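Local coordinates for ArsR family transcriptional regulator (Staphylococcus aureus, PDB 6CDB), which binds zinc between the two subunits of its dimer and probably acts as a DNA-binding, metal-responsive transcriptional repressor of the ArsR family, at residues E7-T10 with D11-E14; I31-L34 with L35-S38; L60-L63 with K64-H67; L82-I85 with H86-T89. The protein carries 1 engineered substitution. All coordinates share one frame; numbering follows the deposited sequence.

Contact 1 of 4, residues E7-T10 with D11-E14; sequences EINT and DTLE
Asn9 turns CG in between its own backbone N and carbonyl carbon (chi1 60°), which folds the amide back over the first turn of helix 10-23, while Thr12 sets OG1 opposite its carbonyl carbon and beside its N, facing that amide. The two side chains cross at about a right angle, and Thr12 OG1 gives a hydrogen bond to Asn9 OD1 at 2.7 Å. The hydroxyl meets the amide oxygen from above the carbonyl plane, 37° out of it, so the bond does not follow a lone pair. The same hydroxyl, Thr12 OG1, lies 3.1 Å from Glu7 O. Asn9 is the N-cap residue: behind it the helical bonds begin, with Leu13 N reaching Asn9 O at 3.2 Å and Glu14 N reaching Thr10 O at 2.9 Å. The amide plane of Asn9 stands 81° from the carboxylate of Asp11; Asn9 ND2 lies 2.7 Å from Asp11 OD1, at an angle too poor for a hydrogen bond. Apolar contact is thin: Ile8 CG2 touches Leu13 CD2 at 4.3 Å, and Thr10 CG2 runs alongside Glu14 CG, both side chains pointing the same way. The second subunit closes over this helix start: its Asn99 donates from ND2 to Glu7 O, and its Tyr26 packs on Thr10 and Glu14. The buried Thr12 hydroxyl spends its proton on Asn9 OD1, with Asn99 OD1 of the second subunit a weak second acceptor, so the bond from Asn99 ND2 to Glu7 O is the firmer polar tie between this cap and the partner chain.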
loop_
_atom_site.group_PDB
_atom_site.type_symbol
_atom_site.label_atom_id
_atom_site.label_comp_id
_atom_site.label_asym_id
_atom_site.label_seq_id
_atom_site.Cartn_x
_atom_site.Cartn_y
_atom_site.Cartn_z
ATOM N N GLU A 7 -16.893 -5.654 7.721
ATOM C CA GLU A 7 -17.307 -4.321 7.263
ATOM C C GLU A 7 -16.580 -3.903 5.980
ATOM O O GLU A 7 -16.240 -2.731 5.790
ATOM C CB GLU A 7 -17.113 -3.277 8.374
ATOM C CG GLU A 7 -17.988 -2.019 8.260
ATOM C CD GLU A 7 -17.634 -0.962 9.306
ATOM O OE1 GLU A 7 -17.372 0.204 8.923
ATOM O OE2 GLU A 7 -17.613 -1.304 10.512
ATOM N N ILE A 8 -16.353 -4.857 5.075
ATOM C CA ILE A 8 -15.772 -4.553 3.760
ATOM C C ILE A 8 -16.944 -4.197 2.844
ATOM O O ILE A 8 -17.623 -5.054 2.271
ATOM C CB ILE A 8 -14.910 -5.700 3.221
ATOM C CG1 ILE A 8 -13.466 -5.583 3.746
ATOM C CG2 ILE A 8 -14.877 -5.718 1.679
ATOM C CD1 ILE A 8 -13.280 -5.855 5.236
ATOM N N ASN A 9 -17.209 -2.910 2.745
ATOM C CA ASN A 9 -18.168 -2.386 1.794
ATOM C C ASN A 9 -17.426 -1.537 0.767
ATOM O O ASN A 9 -16.209 -1.325 0.859
ATOM C CB ASN A 9 -19.259 -1.590 2.513
ATOM C CG ASN A 9 -18.700 -0.414 3.288
ATOM O OD1 ASN A 9 -17.787 -0.571 4.099
ATOM N ND2 ASN A 9 -19.234 0.774 3.030
ATOM N N THR A 10 -18.181 -1.054 -0.218
ATOM C CA THR A 10 -17.602 -0.291 -1.317
ATOM C C THR A 10 -16.823 0.919 -0.814
ATOM O O THR A 10 -15.701 1.177 -1.272
ATOM C CB THR A 10 -18.715 0.138 -2.277
ATOM O OG1 THR A 10 -19.247 -1.021 -2.929
ATOM C CG2 THR A 10 -18.198 1.131 -3.323
ATOM N N ASP A 11 -17.404 1.670 0.129
ATOM C CA ASP A 11 -16.733 2.846 0.687
ATOM C C ASP A 11 -15.360 2.492 1.250
ATOM O O ASP A 11 -14.368 3.187 0.984
ATOM C CB ASP A 11 -17.607 3.470 1.778
ATOM C CG ASP A 11 -19.065 3.597 1.358
ATOM O OD1 ASP A 11 -19.957 3.237 2.165
ATOM O OD2 ASP A 11 -19.313 4.055 0.216
ATOM N N THR A 12 -15.285 1.415 2.038
ATOM C CA THR A 12 -14.004 0.997 2.598
ATOM C C THR A 12 -12.963 0.806 1.504
ATOM O O THR A 12 -11.843 1.319 1.606
ATOM C CB THR A 12 -14.154 -0.300 3.397
ATOM O OG1 THR A 12 -15.174 -0.144 4.391
ATOM C CG2 THR A 12 -12.826 -0.635 4.082
ATOM N N LEU A 13 -13.312 0.059 0.451
ATOM C CA LEU A 13 -12.328 -0.224 -0.590
ATOM C C LEU A 13 -11.982 1.028 -1.385
ATOM O O LEU A 13 -10.865 1.148 -1.892
ATOM C CB LEU A 13 -12.829 -1.340 -1.513
ATOM C CG LEU A 13 -13.027 -2.722 -0.855
ATOM C CD1 LEU A 13 -13.183 -3.820 -1.906
ATOM C CD2 LEU A 13 -11.880 -3.051 0.118
ATOM N N GLU A 14 -12.911 1.974 -1.497
ATOM C CA GLU A 14 -12.554 3.244 -2.112
ATOM C C GLU A 14 -11.521 3.993 -1.274
ATOM O O GLU A 14 -10.528 4.497 -1.816
ATOM C CB GLU A 14 -13.805 4.088 -2.327
ATOM C CG GLU A 14 -14.762 3.487 -3.355
ATOM C CD GLU A 14 -14.742 4.259 -4.656
ATOM O OE1 GLU A 14 -15.366 5.344 -4.703
ATOM O OE2 GLU A 14 -14.085 3.792 -5.618
#

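Contact 2 of 4, residues I31-L34 with L35-S38; sequences IMEL and LSVS
Residues 31-37 form the last turns of helix 26-37, and Ser38 is the first residue to leave helical backbone angles. Leu35 N bonds to Ile31 O at 3.0 Å, Ser36 N to Met32 O and Val37 N to Glu33 O; the last full turn closes with Ser38 N on Leu34 O at 2.9 Å, nearly straight at 171°. Glu33 O takes a second donor, Ser36 OG at 2.7 Å, which arrives in the carbonyl plane on a lone pair, so this oxygen is gripped by a backbone N-H and a hydroxyl together. Ile31 and Leu35 lie side by side one turn apart, Ile31 CG2 against Leu35 CD1 at 4.0 Å. Glu33 and Val37 run alongside each other likewise: with CG anti to the backbone N (chi1 -166°) and a bend at chi2, the Glu33 carboxylate brings OE2 to 3.6 Å from Val37 CG2. Met32 packs on Val87 and Leu91 of helix 85-99, and Leu35 on Leu82. A helix end with a serine hydroxyl bonded back to the i-3 carbonyl thus finishes helix 26-37, which packs between helices 42-49, 53-65 and 85-99 and strand 77-82, consistent with the winged helix-turn-helix fold of ArsR proteins.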
loop_
_atom_site.group_PDB
_atom_site.type_symbol
_atom_site.label_atom_id
_atom_site.label_comp_id
_atom_site.label_asym_id
_atom_site.label_seq_id
_atom_site.Cartn_x
_atom_site.Cartn_y
_atom_site.Cartn_z
ATOM N N ILE A 31 9.441 9.883 2.620
ATOM C CA ILE A 31 8.991 10.513 3.858
ATOM C C ILE A 31 8.448 9.459 4.820
ATOM O O ILE A 31 8.781 9.449 6.014
ATOM C CB ILE A 31 7.935 11.589 3.548
ATOM C CG1 ILE A 31 8.552 12.728 2.718
ATOM C CG2 ILE A 31 7.283 12.093 4.839
ATOM C CD1 ILE A 31 7.533 13.736 2.225
ATOM N N MET A 32 7.597 8.555 4.312
ATOM C CA MET A 32 6.975 7.560 5.184
ATOM C C MET A 32 8.008 6.609 5.766
ATOM O O MET A 32 7.898 6.206 6.926
ATOM C CB MET A 32 5.919 6.763 4.424
ATOM C CG MET A 32 4.712 7.563 3.950
ATOM S SD MET A 32 3.564 8.004 5.252
ATOM C CE MET A 32 2.713 6.427 5.425
ATOM N N GLU A 33 8.997 6.204 4.970
ATOM C CA GLU A 33 10.028 5.321 5.499
ATOM C C GLU A 33 10.848 6.031 6.579
ATOM O O GLU A 33 11.138 5.445 7.636
ATOM C CB GLU A 33 10.904 4.817 4.351
ATOM C CG GLU A 33 11.806 3.638 4.696
ATOM C CD GLU A 33 13.140 4.070 5.269
ATOM O OE1 GLU A 33 13.567 5.203 4.965
ATOM O OE2 GLU A 33 13.747 3.287 6.027
ATOM N N LEU A 34 11.188 7.309 6.354
ATOM C CA LEU A 34 11.879 8.078 7.392
ATOM C C LEU A 34 11.082 8.079 8.695
ATOM O O LEU A 34 11.628 7.838 9.783
ATOM C CB LEU A 34 12.127 9.513 6.897
ATOM C CG LEU A 34 13.021 10.478 7.688
ATOM C CD1 LEU A 34 13.563 11.578 6.768
ATOM C CD2 LEU A 34 12.280 11.103 8.868
ATOM N N LEU A 35 9.780 8.363 8.602
ATOM C CA LEU A 35 8.933 8.382 9.793
ATOM C C LEU A 35 8.796 6.999 10.409
ATOM O O LEU A 35 8.586 6.884 11.625
ATOM C CB LEU A 35 7.554 8.945 9.441
ATOM C CG LEU A 35 7.590 10.417 9.017
ATOM C CD1 LEU A 35 6.235 10.887 8.532
ATOM C CD2 LEU A 35 8.061 11.258 10.192
ATOM N N SER A 36 8.910 5.948 9.590
ATOM C CA SER A 36 8.860 4.581 10.094
ATOM C C SER A 36 10.077 4.265 10.946
ATOM O O SER A 36 9.983 3.463 11.883
ATOM C CB SER A 36 8.755 3.591 8.933
ATOM O OG SER A 36 10.027 3.171 8.490
ATOM N N VAL A 37 11.221 4.870 10.632
ATOM C CA VAL A 37 12.387 4.741 11.506
ATOM C C VAL A 37 12.248 5.634 12.736
ATOM O O VAL A 37 12.451 5.184 13.868
ATOM C CB VAL A 37 13.676 5.055 10.727
ATOM C CG1 VAL A 37 14.895 5.063 11.671
ATOM C CG2 VAL A 37 13.865 4.052 9.591
ATOM N N SER A 38 11.903 6.908 12.547
ATOM C CA SER A 38 11.801 7.806 13.686
ATOM C C SER A 38 10.906 8.998 13.366
ATOM O O SER A 38 10.952 9.537 12.255
ATOM C CB SER A 38 13.180 8.312 14.110
ATOM O OG SER A 38 13.031 9.491 14.869
#

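Contact 3 of 4, residues L60-L63 with K64-H67; sequences LKLL and KSLH. Engineered in segment 64-67: Leu66 (natural residue Val).
This is a helix C-terminus closed by a Schellman motif, at the end of helix 53-65, probably the DNA-recognition helix as in ArsR relatives, where the chain turns toward strand 69-74. The last regular bonds run from Lys64 N to Leu60 O at 2.8 Å and from Ser65 N to Lys61 O at 3.0 Å. Beyond them the turn opens: Leu66 N makes only weak bonds, to Leu62 O and Leu63 O, each at 3.4 Å. His67, with its positive phi of 60°, is the C-prime residue; its N bonds back to Lys64 O at 2.8 Å, and Leu68 N returns to Leu63 O. Ser65 adds a side-chain grip. Its OG lies between its own backbone N and carbonyl carbon (chi1 76°), which turns the hydroxyl back along the helix to donate to Leu62 O at 2.8 Å, tilted 19° from the carbonyl plane. Leu62 O therefore receives this hydroxyl and the weak Leu66 N-H. On the same side, Leu62 and the engineered Leu66, a valine in the natural protein, run alongside each other with their CD1 atoms 4.1 Å apart. Around this helix end, Leu60 and Leu63 are buried: Leu60 packs on Ile31 of helix 26-37, Ile45 of helix 42-49 and Tyr80 of strand 77-82, while Leu63 meets Met32 and, on strand 69-74, Val69. His67 O, just past the helix, accepts a hydrogen bond from His97 NE2 of the second subunit, so the turn leads from the helical core to the dimer interface.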
loop_
_atom_site.group_PDB
_atom_site.type_symbol
_atom_site.label_atom_id
_atom_site.label_comp_id
_atom_site.label_asym_id
_atom_site.label_seq_id
_atom_site.Cartn_x
_atom_site.Cartn_y
_atom_site.Cartn_z
ATOM N N LEU A 60 2.862 16.139 3.493
ATOM C CA LEU A 60 2.388 15.739 4.816
ATOM C C LEU A 60 0.958 16.198 5.073
ATOM O O LEU A 60 0.224 15.523 5.806
ATOM C CB LEU A 60 3.307 16.291 5.908
ATOM C CG LEU A 60 4.739 15.790 5.978
ATOM C CD1 LEU A 60 5.545 16.641 6.991
ATOM C CD2 LEU A 60 4.788 14.343 6.384
ATOM N N LYS A 61 0.542 17.343 4.514
ATOM C CA LYS A 61 -0.877 17.685 4.582
ATOM C C LYS A 61 -1.701 16.614 3.897
ATOM O O LYS A 61 -2.726 16.171 4.431
ATOM C CB LYS A 61 -1.174 19.039 3.946
ATOM C CG LYS A 61 -0.293 20.170 4.406
ATOM C CD LYS A 61 -0.654 20.654 5.793
ATOM C CE LYS A 61 0.451 21.566 6.321
ATOM N NZ LYS A 61 0.644 22.746 5.399
ATOM N N LEU A 62 -1.254 16.164 2.718
ATOM C CA LEU A 62 -2.012 15.117 2.034
ATOM C C LEU A 62 -2.030 13.824 2.850
ATOM O O LEU A 62 -3.089 13.224 3.051
ATOM C CB LEU A 62 -1.450 14.862 0.637
ATOM C CG LEU A 62 -2.020 13.601 -0.033
ATOM C CD1 LEU A 62 -3.571 13.587 -0.089
ATOM C CD2 LEU A 62 -1.449 13.440 -1.425
ATOM N N LEU A 63 -0.862 13.388 3.334
ATOM C CA LEU A 63 -0.791 12.141 4.094
ATOM C C LEU A 63 -1.608 12.224 5.377
ATOM O O LEU A 63 -2.213 11.228 5.804
ATOM C CB LEU A 63 0.672 11.797 4.404
ATOM C CG LEU A 63 1.554 11.491 3.189
ATOM C CD1 LEU A 63 3.030 11.385 3.579
ATOM C CD2 LEU A 63 1.079 10.212 2.473
ATOM N N LYS A 64 -1.659 13.405 5.996
ATOM C CA LYS A 64 -2.442 13.563 7.218
ATOM C C LYS A 64 -3.940 13.484 6.923
ATOM O O LYS A 64 -4.693 12.848 7.675
ATOM C CB LYS A 64 -2.096 14.884 7.909
ATOM C CG LYS A 64 -2.713 15.022 9.300
ATOM C CD LYS A 64 -2.746 16.470 9.788
ATOM C CE LYS A 64 -1.381 16.947 10.220
ATOM N NZ LYS A 64 -1.393 18.362 10.710
ATOM N N SER A 65 -4.389 14.105 5.826
ATOM C CA SER A 65 -5.812 14.055 5.502
ATOM C C SER A 65 -6.304 12.623 5.314
ATOM O O SER A 65 -7.493 12.347 5.505
ATOM C CB SER A 65 -6.099 14.870 4.245
ATOM O OG SER A 65 -5.682 14.159 3.096
ATOM N N LEU A 66 -5.414 11.706 4.935
ATOM C CA LEU A 66 -5.758 10.304 4.765
ATOM C C LEU A 66 -5.419 9.470 5.990
ATOM O O LEU A 66 -5.458 8.238 5.916
ATOM C CB LEU A 66 -5.057 9.731 3.533
ATOM C CG LEU A 66 -5.512 10.346 2.211
ATOM C CD1 LEU A 66 -4.666 9.806 1.091
ATOM C CD2 LEU A 66 -6.972 10.052 1.958
ATOM N N HIS A 67 -5.089 10.114 7.110
ATOM C CA HIS A 67 -4.798 9.427 8.368
ATOM C C HIS A 67 -3.625 8.474 8.227
ATOM O O HIS A 67 -3.594 7.416 8.854
ATOM C CB HIS A 67 -6.025 8.686 8.908
ATOM C CG HIS A 67 -7.201 9.580 9.134
ATOM N ND1 HIS A 67 -7.251 10.492 10.168
ATOM C CD2 HIS A 67 -8.353 9.727 8.443
ATOM C CE1 HIS A 67 -8.390 11.158 10.107
ATOM N NE2 HIS A 67 -9.077 10.713 9.070
#

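Contact 4 of 4, residues L82-I85 with H86-T89; sequences LDDI and HVAT. With ZN (zinc ion), chain C.
The zinc site at the dimer interface takes two of its ligands from the start of helix 85-99: the zinc ion lies 1.9 Å from Asp84 OD1 and 2.0 Å from His86 ND1. Carboxylate and imidazole planes stand 88° apart, the two groups converging on the metal without a hydrogen bond between them. Asp84 is also the N-cap. Its CG lies between its own backbone N and carbonyl carbon (chi1 68°), which holds OD2 over the first turn to accept weak bonds from His86 N at 2.9 Å and Val87 N at 3.4 Å. Asp84 OD2, 2.8 Å from the zinc ion, is at most a long second contact and mainly faces these N-H groups. Ile85 CG2 covers one face of the His86 ring in a CH-pi contact, 4.2 Å from the centroid. Ile85 O receives both Thr89 N and Thr89 OG1, the hydroxyl at 2.8 Å, from opposite faces of its carbonyl plane. Leu82 CD1 rests on Ala88 CB at 3.9 Å. His97 and His100 of the second subunit complete the zinc coordination, and its His96 meets the His86 ring edge-to-face. Ligands shared across paired C-terminal helices are characteristic of this metal-sensing site in ArsR/SmtB-family repressors.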
loop_
_atom_site.group_PDB
_atom_site.type_symbol
_atom_site.label_atom_id
_atom_site.label_comp_id
_atom_site.label_asym_id
_atom_site.label_seq_id
_atom_site.Cartn_x
_atom_site.Cartn_y
_atom_site.Cartn_z
ATOM N N LEU A 82 4.148 8.181 11.727
ATOM C CA LEU A 82 3.131 7.317 11.140
ATOM C C LEU A 82 1.928 7.274 12.073
ATOM O O LEU A 82 2.074 7.282 13.301
ATOM C CB LEU A 82 3.685 5.913 10.897
ATOM C CG LEU A 82 4.859 5.807 9.917
ATOM C CD1 LEU A 82 5.120 4.356 9.517
ATOM C CD2 LEU A 82 4.646 6.687 8.682
ATOM N N ASP A 83 0.730 7.239 11.485
ATOM C CA ASP A 83 -0.480 7.488 12.263
ATOM C C ASP A 83 -0.665 6.455 13.371
ATOM O O ASP A 83 -0.858 6.819 14.534
ATOM C CB ASP A 83 -1.703 7.524 11.349
ATOM C CG ASP A 83 -3.010 7.641 12.133
ATOM O OD1 ASP A 83 -3.427 8.786 12.413
ATOM O OD2 ASP A 83 -3.606 6.588 12.486
ATOM N N ASP A 84 -0.616 5.165 13.036
ATOM C CA ASP A 84 -0.731 4.119 14.055
ATOM C C ASP A 84 -0.016 2.866 13.556
ATOM O O ASP A 84 0.651 2.878 12.518
ATOM C CB ASP A 84 -2.206 3.866 14.426
ATOM C CG ASP A 84 -3.029 3.236 13.291
ATOM O OD1 ASP A 84 -4.282 3.263 13.375
ATOM O OD2 ASP A 84 -2.455 2.707 12.310
ATOM N N ILE A 85 -0.185 1.769 14.293
ATOM C CA ILE A 85 0.562 0.551 14.004
ATOM C C ILE A 85 0.136 -0.095 12.679
ATOM O O ILE A 85 0.919 -0.833 12.067
ATOM C CB ILE A 85 0.412 -0.435 15.173
ATOM C CG1 ILE A 85 1.442 -1.546 15.020
ATOM C CG2 ILE A 85 -1.012 -1.010 15.205
ATOM C CD1 ILE A 85 1.019 -2.844 15.653
ATOM N N HIS A 86 -1.106 0.112 12.231
ATOM C CA HIS A 86 -1.503 -0.463 10.948
ATOM C C HIS A 86 -0.720 0.165 9.804
ATOM O O HIS A 86 -0.323 -0.529 8.859
ATOM C CB HIS A 86 -3.007 -0.287 10.727
ATOM C CG HIS A 86 -3.825 -0.665 11.923
ATOM N ND1 HIS A 86 -4.641 0.229 12.581
ATOM C CD2 HIS A 86 -3.910 -1.829 12.610
ATOM C CE1 HIS A 86 -5.218 -0.374 13.606
ATOM N NE2 HIS A 86 -4.785 -1.621 13.649
ATOM N N VAL A 87 -0.502 1.475 9.871
ATOM C CA VAL A 87 0.257 2.159 8.825
ATOM C C VAL A 87 1.712 1.703 8.841
ATOM O O VAL A 87 2.278 1.350 7.796
ATOM C CB VAL A 87 0.121 3.682 8.988
ATOM C CG1 VAL A 87 0.892 4.420 7.883
ATOM C CG2 VAL A 87 -1.351 4.078 8.956
ATOM N N ALA A 88 2.324 1.654 10.034
ATOM C CA ALA A 88 3.694 1.159 10.142
ATOM C C ALA A 88 3.805 -0.265 9.625
ATOM O O ALA A 88 4.763 -0.605 8.912
ATOM C CB ALA A 88 4.182 1.240 11.592
ATOM N N THR A 89 2.834 -1.114 9.967
ATOM C CA THR A 89 2.926 -2.512 9.572
ATOM C C THR A 89 2.769 -2.649 8.064
ATOM O O THR A 89 3.586 -3.302 7.405
ATOM C CB THR A 89 1.882 -3.352 10.312
ATOM O OG1 THR A 89 2.145 -3.322 11.730
ATOM C CG2 THR A 89 1.937 -4.785 9.830
HETATM ZN ZN ZN C . -5.154 2.157 12.119
#

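In the fold
Along the chain the four contacts follow one another in series. Contact 1, at the start of helix 10-23, lies farthest out, its centre about 28 Å from that of contact 2 and touching none of the others. Contacts 2, 3 and 4, with centres 11 to 14 Å apart, touch one another around the chain's centre, 2 and 3 on opposite sides of it: Ser36 packs on Leu82, and His67 O lies against Asp83. All four contacts reach the second subunit, contacts 2 and 3 by a single residue each (Glu33 and His67). Packing among helices 26-37, 53-65 and 85-99 thus connects the zinc site with helix 53-65, which probably belongs to the DNA-binding helix-turn-helix.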